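PDB 2D5W: peptide ABC transporter, peptide-binding protein from Thermus thermophilus, which binds oligopeptides, here a pentapeptide, and probably hands them to a membrane ABC transporter for uptake. Local coordinates for residues 405-410 with 434-439; 329-334 with 427-432; 305-310 with 464-469. All blocks are in the same frame, centred on the assembly; numbering follows the deposited sequence.

The three contacts lie on the same side of the chain's centre. Contacts 1 and 3 belong to one mixed sheet, where strands 401-410 and 463-469 are neighbours. Their centres are 14 Å apart. Y409 OH and E465 OE1 meet at 2.7 Å, a probable hydrogen bond. Contact 2 places helix 416-431, the helix of the beta-alpha-beta unit in contact 1, against helix 325-333. The centres of contacts 1 and 2 are 12 Å apart; they meet where V436 CG2 packs on L429 CD1 at 3.7 Å. Contacts 2 and 3 do not touch. Contact 3 leads to the ligand: W468 and V469 pair with the bound peptide in an antiparallel ladder.

Contact 1 of 3, residues 405-410 with 434-439; sequences FEIEYV and IAVKIN
E406 to Y409 pair in register with A435 to I438 as neighbouring parallel strands; F405 O and N439 N add a bond at either end. Five backbone hydrogen bonds join them. A435 N bonds to F405 O, and I407 N to A435 O at 2.9 Å. K437 N then bonds to I407 O, Y409 N to K437 O and N439 N to Y409 O. Each of I407 and Y409 thus uses both its N-H and its C=O on this partner.

One side-chain hydrogen bond is added. N439 ND2 donates to E408 OE1 at 2.8 Å, with an angle of 155° at the hydrogen. The acceptor lies near the plane of the amide, but the amide nitrogen sits well above the plane of the carboxylate. E408 OE2 is held by T461 N, so both carboxylate oxygens have partners.

The apolar contacts are close. I434 CG1 lies over the centre of the F405 ring, 3.9 Å from its centroid, in a CH-pi contact. F405 CG is anti to the backbone N (chi1 -151°), which lets the ring run alongside I434. V436 CG1 touches Y409 CB at 3.3 Å and meets the ring at its edge. E406 and K437 share the other face of the sheet, where E406 OE2 lies 3.5 Å from K437 CD.

The two strands and helix 416-431 form a beta-alpha-beta unit. Y409, V436 and I438 all pack on that helix. On its other edge strand 401-410 bonds to strand 463-469, so it lies between two parallel partners.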
loop_
_atom_site.group_PDB
_atom_site.type_symbol
_atom_site.label_atom_id
_atom_site.label_comp_id
_atom_site.label_asym_id
_atom_site.label_seq_id
_atom_site.Cartn_x
_atom_site.Cartn_y
_atom_site.Cartn_z
ATOM N N PHE A 405 -23.648 -19.413 11.254
ATOM C CA PHE A 405 -22.484 -18.553 11.357
ATOM C C PHE A 405 -21.231 -19.197 10.777
ATOM O O PHE A 405 -20.337 -19.641 11.503
ATOM C CB PHE A 405 -22.249 -18.126 12.810
ATOM C CG PHE A 405 -21.582 -16.778 12.943
ATOM C CD1 PHE A 405 -22.107 -15.813 13.797
ATOM C CD2 PHE A 405 -20.440 -16.468 12.207
ATOM C CE1 PHE A 405 -21.510 -14.556 13.914
ATOM C CE2 PHE A 405 -19.835 -15.213 12.318
ATOM C CZ PHE A 405 -20.372 -14.258 13.173
ATOM N N GLU A 406 -21.207 -19.271 9.451
ATOM C CA GLU A 406 -20.058 -19.771 8.708
ATOM C C GLU A 406 -19.628 -18.513 7.971
ATOM O O GLU A 406 -20.376 -17.981 7.147
ATOM C CB GLU A 406 -20.457 -20.851 7.707
ATOM C CG GLU A 406 -19.290 -21.339 6.862
ATOM C CD GLU A 406 -19.702 -22.357 5.821
ATOM O OE1 GLU A 406 -20.216 -23.428 6.206
ATOM O OE2 GLU A 406 -19.513 -22.085 4.618
ATOM N N ILE A 407 -18.433 -18.030 8.282
ATOM C CA ILE A 407 -17.941 -16.798 7.691
ATOM C C ILE A 407 -16.751 -17.027 6.768
ATOM O O ILE A 407 -15.858 -17.819 7.069
ATOM C CB ILE A 407 -17.572 -15.804 8.827
ATOM C CG1 ILE A 407 -17.238 -14.428 8.255
ATOM C CG2 ILE A 407 -16.416 -16.358 9.656
ATOM C CD1 ILE A 407 -17.104 -13.355 9.316
ATOM N N GLU A 408 -16.752 -16.339 5.631
ATOM C CA GLU A 408 -15.662 -16.455 4.675
ATOM C C GLU A 408 -14.421 -15.803 5.281
ATOM O O GLU A 408 -14.521 -14.773 5.945
ATOM C CB GLU A 408 -16.026 -15.752 3.363
ATOM C CG GLU A 408 -14.969 -15.913 2.276
ATOM C CD GLU A 408 -15.289 -15.143 1.006
ATOM O OE1 GLU A 408 -15.408 -15.781 -0.060
ATOM O OE2 GLU A 408 -15.412 -13.902 1.066
ATOM N N TYR A 409 -13.259 -16.410 5.062
ATOM C CA TYR A 409 -11.998 -15.882 5.587
ATOM C C TYR A 409 -10.992 -15.950 4.446
ATOM O O TYR A 409 -10.490 -17.022 4.089
ATOM C CB TYR A 409 -11.553 -16.726 6.785
ATOM C CG TYR A 409 -10.443 -16.168 7.660
ATOM C CD1 TYR A 409 -10.212 -16.719 8.919
ATOM C CD2 TYR A 409 -9.599 -15.140 7.229
ATOM C CE1 TYR A 409 -9.177 -16.274 9.730
ATOM C CE2 TYR A 409 -8.546 -14.685 8.042
ATOM C CZ TYR A 409 -8.346 -15.263 9.291
ATOM O OH TYR A 409 -7.319 -14.857 10.117
ATOM N N VAL A 410 -10.728 -14.785 3.868
ATOM C CA VAL A 410 -9.824 -14.643 2.739
ATOM C C VAL A 410 -8.466 -14.081 3.117
ATOM O O VAL A 410 -8.368 -13.180 3.940
ATOM C CB VAL A 410 -10.414 -13.663 1.687
ATOM C CG1 VAL A 410 -9.444 -13.478 0.531
ATOM C CG2 VAL A 410 -11.756 -14.164 1.200
ATOM N N ILE A 434 -18.458 -20.468 15.673
ATOM C CA ILE A 434 -18.239 -19.752 14.425
ATOM C C ILE A 434 -17.372 -20.630 13.534
ATOM O O ILE A 434 -16.261 -21.005 13.909
ATOM C CB ILE A 434 -17.553 -18.381 14.650
ATOM C CG1 ILE A 434 -18.529 -17.422 15.344
ATOM C CG2 ILE A 434 -17.094 -17.799 13.308
ATOM C CD1 ILE A 434 -17.955 -16.041 15.625
ATOM N N ALA A 435 -17.904 -20.979 12.368
ATOM C CA ALA A 435 -17.184 -21.802 11.406
ATOM C C ALA A 435 -16.518 -20.869 10.411
ATOM O O ALA A 435 -17.065 -19.819 10.068
ATOM C CB ALA A 435 -18.144 -22.745 10.686
ATOM N N VAL A 436 -15.334 -21.255 9.955
ATOM C CA VAL A 436 -14.579 -20.456 9.006
ATOM C C VAL A 436 -14.441 -21.170 7.670
ATOM O O VAL A 436 -14.037 -22.334 7.615
ATOM C CB VAL A 436 -13.167 -20.153 9.551
ATOM C CG1 VAL A 436 -12.312 -19.505 8.475
ATOM C CG2 VAL A 436 -13.269 -19.242 10.762
ATOM N N LYS A 437 -14.795 -20.476 6.593
ATOM C CA LYS A 437 -14.661 -21.044 5.263
ATOM C C LYS A 437 -13.477 -20.341 4.620
ATOM O O LYS A 437 -13.558 -19.169 4.247
ATOM C CB LYS A 437 -15.920 -20.813 4.428
ATOM C CG LYS A 437 -15.831 -21.423 3.034
ATOM C CD LYS A 437 -17.114 -21.223 2.246
ATOM C CE LYS A 437 -17.023 -21.868 0.870
ATOM N NZ LYS A 437 -15.909 -21.305 0.059
ATOM N N ILE A 438 -12.368 -21.060 4.518
ATOM C CA ILE A 438 -11.150 -20.520 3.936
ATOM C C ILE A 438 -11.310 -20.314 2.436
ATOM O O ILE A 438 -11.790 -21.197 1.728
ATOM C CB ILE A 438 -9.960 -21.477 4.172
ATOM C CG1 ILE A 438 -9.815 -21.775 5.666
ATOM C CG2 ILE A 438 -8.680 -20.869 3.615
ATOM C CD1 ILE A 438 -9.524 -20.560 6.518
ATOM N N ASN A 439 -10.917 -19.144 1.952
ATOM C CA ASN A 439 -10.997 -18.850 0.529
ATOM C C ASN A 439 -9.831 -17.941 0.173
ATOM O O ASN A 439 -9.975 -16.722 0.094
ATOM C CB ASN A 439 -12.329 -18.180 0.189
ATOM C CG ASN A 439 -12.457 -17.872 -1.283
ATOM O OD1 ASN A 439 -11.792 -18.493 -2.114
ATOM N ND2 ASN A 439 -13.318 -16.920 -1.621
#

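Contact 2 of 3, residues 329-334 with 427-432; sequences QAILHA and EDLKKI
I331 and L429 make the first touch between helices 325-333 and 416-431. I331 CG2 comes within 4.4 Å of L429 CD2, a loose apolar contact. The same isoleucine also packs on L545 of strand 544-557.

A334 follows and carries most of the contact. Its N bonds back to I331 O at 2.9 Å. Its CB points toward residues 427-432 and meets two side chains. I432 CD1 is the nearer, at 3.5 Å. L429 CD2 lies 3.8 Å away. The branch of I432 gets there by an uncommon first torsion: CG1 stands between the backbone N and the carbonyl carbon (chi1 59°), and the chain then runs extended to CD1. I432 also touches A377 of helix 374-383. The other methyl of L429, CD1, turns to the strand pair, so this leucine touches both neighbours.

The carbonyl of A334 has a different neighbour. A334 O lies 3.6 Å from D428 CB. A water bridges the two residues. It donates to A334 O at 2.9 Å and to D428 OD1 at 2.7 Å. The other carboxylate oxygen, D428 OD2, has K431 NZ at 3.7 Å, a long salt bridge within its own segment.

The chemistry is therefore mixed. Methyl groups meet methyl groups in the buried part. The water spends both its hydrogens on acceptors that cannot bond to each other directly. The link between the helices is small, apolar at its centre and water-mediated beside D428.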
loop_
_atom_site.group_PDB
_atom_site.type_symbol
_atom_site.label_atom_id
_atom_site.label_comp_id
_atom_site.label_asym_id
_atom_site.label_seq_id
_atom_site.Cartn_x
_atom_site.Cartn_y
_atom_site.Cartn_z
ATOM N N GLN A 329 -16.896 -7.136 17.855
ATOM C CA GLN A 329 -16.254 -7.207 19.163
ATOM C C GLN A 329 -16.187 -8.672 19.609
ATOM O O GLN A 329 -15.183 -9.114 20.165
ATOM C CB GLN A 329 -17.045 -6.392 20.187
ATOM C CG GLN A 329 -17.147 -4.914 19.854
ATOM C CD GLN A 329 -18.025 -4.161 20.830
ATOM O OE1 GLN A 329 -18.992 -4.709 21.354
ATOM N NE2 GLN A 329 -17.703 -2.898 21.068
ATOM N N ALA A 330 -17.258 -9.424 19.354
ATOM C CA ALA A 330 -17.303 -10.834 19.731
ATOM C C ALA A 330 -16.200 -11.606 19.018
ATOM O O ALA A 330 -15.477 -12.389 19.636
ATOM C CB ALA A 330 -18.666 -11.427 19.381
ATOM N N ILE A 331 -16.075 -11.392 17.714
ATOM C CA ILE A 331 -15.048 -12.086 16.955
ATOM C C ILE A 331 -13.659 -11.757 17.492
ATOM O O ILE A 331 -12.836 -12.654 17.674
ATOM C CB ILE A 331 -15.122 -11.734 15.448
ATOM C CG1 ILE A 331 -16.421 -12.290 14.849
ATOM C CG2 ILE A 331 -13.912 -12.314 14.710
ATOM C CD1 ILE A 331 -16.682 -11.850 13.416
ATOM N N LEU A 332 -13.396 -10.482 17.770
ATOM C CA LEU A 332 -12.075 -10.108 18.265
ATOM C C LEU A 332 -11.762 -10.760 19.612
ATOM O O LEU A 332 -10.623 -11.163 19.859
ATOM C CB LEU A 332 -11.937 -8.582 18.357
ATOM C CG LEU A 332 -10.502 -8.071 18.572
ATOM C CD1 LEU A 332 -9.573 -8.657 17.510
ATOM C CD2 LEU A 332 -10.478 -6.549 18.523
ATOM N N HIS A 333 -12.765 -10.860 20.485
ATOM C CA HIS A 333 -12.568 -11.500 21.788
ATOM C C HIS A 333 -12.241 -12.984 21.608
ATOM O O HIS A 333 -11.680 -13.617 22.507
ATOM C CB HIS A 333 -13.825 -11.382 22.664
ATOM C CG HIS A 333 -13.934 -10.091 23.417
ATOM N ND1 HIS A 333 -12.945 -9.630 24.258
ATOM C CD2 HIS A 333 -14.945 -9.193 23.498
ATOM C CE1 HIS A 333 -13.342 -8.504 24.828
ATOM N NE2 HIS A 333 -14.553 -8.219 24.383
ATOM N N ALA A 334 -12.600 -13.538 20.452
ATOM C CA ALA A 334 -12.342 -14.946 20.166
ATOM C C ALA A 334 -11.017 -15.177 19.445
ATOM O O ALA A 334 -10.643 -16.318 19.186
ATOM C CB ALA A 334 -13.489 -15.528 19.352
ATOM N N GLU A 427 -9.614 -22.631 15.253
ATOM C CA GLU A 427 -9.782 -23.589 16.338
ATOM C C GLU A 427 -10.558 -22.977 17.501
ATOM O O GLU A 427 -11.419 -23.627 18.092
ATOM C CB GLU A 427 -8.416 -24.086 16.810
ATOM C CG GLU A 427 -8.484 -25.270 17.756
ATOM C CD GLU A 427 -7.131 -25.911 17.982
ATOM O OE1 GLU A 427 -6.502 -26.331 16.988
ATOM O OE2 GLU A 427 -6.697 -25.998 19.150
ATOM N N ASP A 428 -10.264 -21.722 17.829
ATOM C CA ASP A 428 -10.960 -21.047 18.919
ATOM C C ASP A 428 -12.350 -20.580 18.503
ATOM O O ASP A 428 -13.301 -20.670 19.279
ATOM C CB ASP A 428 -10.135 -19.859 19.417
ATOM C CG ASP A 428 -8.975 -20.289 20.297
ATOM O OD1 ASP A 428 -7.900 -19.658 20.216
ATOM O OD2 ASP A 428 -9.144 -21.252 21.078
ATOM N N LEU A 429 -12.469 -20.079 17.279
ATOM C CA LEU A 429 -13.760 -19.623 16.783
ATOM C C LEU A 429 -14.762 -20.777 16.795
ATOM O O LEU A 429 -15.936 -20.590 17.126
ATOM C CB LEU A 429 -13.611 -19.055 15.367
ATOM C CG LEU A 429 -12.930 -17.684 15.291
ATOM C CD1 LEU A 429 -12.483 -17.400 13.869
ATOM C CD2 LEU A 429 -13.896 -16.610 15.773
ATOM N N LYS A 430 -14.295 -21.973 16.456
ATOM C CA LYS A 430 -15.170 -23.137 16.436
ATOM C C LYS A 430 -15.728 -23.443 17.827
ATOM O O LYS A 430 -16.872 -23.875 17.956
ATOM C CB LYS A 430 -14.419 -24.355 15.895
ATOM C CG LYS A 430 -15.275 -25.610 15.798
ATOM C CD LYS A 430 -14.503 -26.783 15.211
ATOM C CE LYS A 430 -14.105 -26.530 13.766
ATOM N NZ LYS A 430 -13.401 -27.705 13.180
ATOM N N LYS A 431 -14.930 -23.211 18.865
ATOM C CA LYS A 431 -15.370 -23.475 20.233
ATOM C C LYS A 431 -16.620 -22.684 20.598
ATOM O O LYS A 431 -17.436 -23.150 21.396
ATOM C CB LYS A 431 -14.251 -23.156 21.230
ATOM C CG LYS A 431 -13.029 -24.049 21.081
ATOM C CD LYS A 431 -11.983 -23.746 22.140
ATOM C CE LYS A 431 -10.753 -24.620 21.957
ATOM N NZ LYS A 431 -9.735 -24.374 23.015
ATOM N N ILE A 432 -16.771 -21.489 20.031
ATOM C CA ILE A 432 -17.949 -20.677 20.323
ATOM C C ILE A 432 -19.004 -20.742 19.220
ATOM O O ILE A 432 -19.971 -19.983 19.231
ATOM C CB ILE A 432 -17.587 -19.199 20.592
ATOM C CG1 ILE A 432 -16.864 -18.598 19.386
ATOM C CG2 ILE A 432 -16.743 -19.105 21.852
ATOM C CD1 ILE A 432 -16.623 -17.108 19.499
HETATM O O HOH W 1 -8.092 -17.478 18.570
#

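Contact 3 of 3, residues 305-310 with 464-469; sequences HIDINK and FEFAWV
H305 and F466 share the same first torsion. In each, CG stands between the backbone N and the carbonyl carbon (chi1 67° and 65°), and this brings the two rings together on one face of an antiparallel strand pair. The pair belongs to the mixed sheet of this solute-binding protein that continues into the bound peptide.

Four backbone hydrogen bonds make the ladder. H305 and F466 form one hydrogen-bonded pair, with H305 N to F466 O at 3.0 Å. D307 and F464 form the next, with D307 N to F464 O at 2.8 Å. I306 and E465 lie between them as a non-hydrogen-bonded pair. Their side chains take the opposite face, with Y409 as the polar partner of E465.

The H305 ring turns its edge to the face of F466, with centroids 4.5 Å apart and planes at 71°. W468 lies nearly parallel to H305, but the rings are slid apart and barely overlap. W303 is the ring that stacks on H305. Both imidazole nitrogens have partners. NE2 donates to D307 OD1 at 2.7 Å, from above the carboxylate plane, and ND1 bonds to W303 O. With a carbonyl and a carboxylate as partners, the ring is probably positively charged. A leucine here would probably leave D307 OD1 without this donor and F466 without its edge-to-face partner.

F466 and W468 also pack on the peptide, so the aromatic cluster backs the ligand site. A water completes the group. It donates to D307 OD2 at 2.7 Å and, at the edge of the indole and in its plane, accepts from W468 NE1 at 2.8 Å.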
loop_
_atom_site.group_PDB
_atom_site.type_symbol
_atom_site.label_atom_id
_atom_site.label_comp_id
_atom_site.label_asym_id
_atom_site.label_seq_id
_atom_site.Cartn_x
_atom_site.Cartn_y
_atom_site.Cartn_z
ATOM N N HIS A 305 -4.220 -6.891 9.725
ATOM C CA HIS A 305 -5.573 -6.730 10.234
ATOM C C HIS A 305 -6.547 -7.595 9.445
ATOM O O HIS A 305 -6.175 -8.231 8.456
ATOM C CB HIS A 305 -5.989 -5.273 10.049
ATOM C CG HIS A 305 -6.123 -4.888 8.611
ATOM N ND1 HIS A 305 -5.033 -4.721 7.782
ATOM C CD2 HIS A 305 -7.218 -4.764 7.822
ATOM C CE1 HIS A 305 -5.452 -4.520 6.544
ATOM N NE2 HIS A 305 -6.773 -4.544 6.542
ATOM N N ILE A 306 -7.803 -7.593 9.881
ATOM C CA ILE A 306 -8.845 -8.331 9.191
ATOM C C ILE A 306 -9.983 -7.375 8.866
ATOM O O ILE A 306 -10.649 -6.859 9.765
ATOM C CB ILE A 306 -9.404 -9.494 10.047
ATOM C CG1 ILE A 306 -8.258 -10.407 10.494
ATOM C CG2 ILE A 306 -10.422 -10.291 9.232
ATOM C CD1 ILE A 306 -8.704 -11.621 11.298
ATOM N N ASP A 307 -10.183 -7.107 7.581
ATOM C CA ASP A 307 -11.282 -6.251 7.183
ATOM C C ASP A 307 -12.561 -7.072 7.252
ATOM O O ASP A 307 -12.538 -8.304 7.141
ATOM C CB ASP A 307 -11.053 -5.691 5.781
ATOM C CG ASP A 307 -10.195 -4.447 5.805
ATOM O OD1 ASP A 307 -9.102 -4.459 5.201
ATOM O OD2 ASP A 307 -10.613 -3.455 6.447
ATOM N N ILE A 308 -13.670 -6.369 7.450
ATOM C CA ILE A 308 -14.983 -6.979 7.596
ATOM C C ILE A 308 -15.973 -6.305 6.658
ATOM O O ILE A 308 -16.109 -5.082 6.678
ATOM C CB ILE A 308 -15.504 -6.784 9.039
ATOM C CG1 ILE A 308 -14.498 -7.347 10.050
ATOM C CG2 ILE A 308 -16.880 -7.416 9.193
ATOM C CD1 ILE A 308 -14.348 -8.846 10.022
ATOM N N ASN A 309 -16.656 -7.093 5.836
ATOM C CA ASN A 309 -17.645 -6.528 4.927
ATOM C C ASN A 309 -18.847 -6.089 5.765
ATOM O O ASN A 309 -19.475 -6.916 6.426
ATOM C CB ASN A 309 -18.090 -7.575 3.908
ATOM C CG ASN A 309 -19.003 -6.996 2.848
ATOM O OD1 ASN A 309 -19.720 -6.032 3.101
ATOM N ND2 ASN A 309 -18.993 -7.587 1.660
ATOM N N LYS A 310 -19.156 -4.795 5.748
ATOM C CA LYS A 310 -20.280 -4.270 6.515
ATOM C C LYS A 310 -21.367 -3.692 5.614
ATOM O O LYS A 310 -22.239 -2.949 6.079
ATOM C CB LYS A 310 -19.782 -3.200 7.493
ATOM C CG LYS A 310 -18.778 -3.730 8.511
ATOM C CD LYS A 310 -18.158 -2.610 9.343
ATOM C CE LYS A 310 -17.288 -1.682 8.500
ATOM N NZ LYS A 310 -16.110 -2.385 7.907
ATOM N N PHE A 464 -11.286 -10.582 5.638
ATOM C CA PHE A 464 -10.237 -10.489 4.626
ATOM C C PHE A 464 -8.985 -10.006 5.358
ATOM O O PHE A 464 -8.897 -8.842 5.760
ATOM C CB PHE A 464 -10.675 -9.493 3.541
ATOM C CG PHE A 464 -9.729 -9.373 2.364
ATOM C CD1 PHE A 464 -10.012 -8.459 1.351
ATOM C CD2 PHE A 464 -8.570 -10.140 2.261
ATOM C CE1 PHE A 464 -9.164 -8.308 0.259
ATOM C CE2 PHE A 464 -7.712 -9.992 1.164
ATOM C CZ PHE A 464 -8.012 -9.075 0.166
ATOM N N GLU A 465 -8.030 -10.911 5.559
ATOM C CA GLU A 465 -6.801 -10.566 6.261
ATOM C C GLU A 465 -5.640 -10.224 5.347
ATOM O O GLU A 465 -5.333 -10.954 4.405
ATOM C CB GLU A 465 -6.333 -11.699 7.183
ATOM C CG GLU A 465 -5.026 -11.328 7.904
ATOM C CD GLU A 465 -4.486 -12.397 8.839
ATOM O OE1 GLU A 465 -5.242 -13.311 9.231
ATOM O OE2 GLU A 465 -3.290 -12.307 9.200
ATOM N N PHE A 466 -5.000 -9.103 5.644
ATOM C CA PHE A 466 -3.821 -8.661 4.917
ATOM C C PHE A 466 -3.229 -7.508 5.712
ATOM O O PHE A 466 -3.652 -7.244 6.843
ATOM C CB PHE A 466 -4.162 -8.255 3.465
ATOM C CG PHE A 466 -5.061 -7.052 3.339
ATOM C CD1 PHE A 466 -4.530 -5.786 3.094
ATOM C CD2 PHE A 466 -6.444 -7.187 3.439
ATOM C CE1 PHE A 466 -5.363 -4.677 2.948
ATOM C CE2 PHE A 466 -7.288 -6.080 3.295
ATOM C CZ PHE A 466 -6.743 -4.823 3.049
ATOM N N ALA A 467 -2.229 -6.842 5.154
ATOM C CA ALA A 467 -1.613 -5.723 5.845
ATOM C C ALA A 467 -1.596 -4.477 4.985
ATOM O O ALA A 467 -1.394 -4.548 3.772
ATOM C CB ALA A 467 -0.181 -6.074 6.249
ATOM N N TRP A 468 -1.847 -3.335 5.617
ATOM C CA TRP A 468 -1.759 -2.056 4.927
ATOM C C TRP A 468 -0.374 -1.517 5.257
ATOM O O TRP A 468 0.042 -1.542 6.418
ATOM C CB TRP A 468 -2.777 -1.038 5.449
ATOM C CG TRP A 468 -4.181 -1.234 5.008
ATOM C CD1 TRP A 468 -5.248 -1.509 5.806
ATOM C CD2 TRP A 468 -4.696 -1.118 3.675
ATOM N NE1 TRP A 468 -6.397 -1.570 5.061
ATOM C CE2 TRP A 468 -6.088 -1.334 3.747
ATOM C CE3 TRP A 468 -4.116 -0.848 2.426
ATOM C CZ2 TRP A 468 -6.914 -1.290 2.621
ATOM C CZ3 TRP A 468 -4.941 -0.804 1.302
ATOM C CH2 TRP A 468 -6.325 -1.025 1.410
ATOM N N VAL A 469 0.335 -1.048 4.238
ATOM C CA VAL A 469 1.649 -0.441 4.416
ATOM C C VAL A 469 1.373 1.042 4.195
ATOM O O VAL A 469 0.907 1.440 3.126
ATOM C CB VAL A 469 2.659 -0.924 3.361
ATOM C CG1 VAL A 469 4.018 -0.278 3.609
ATOM C CG2 VAL A 469 2.769 -2.437 3.403
HETATM O O HOH W 2 -8.747 -1.436 6.506
#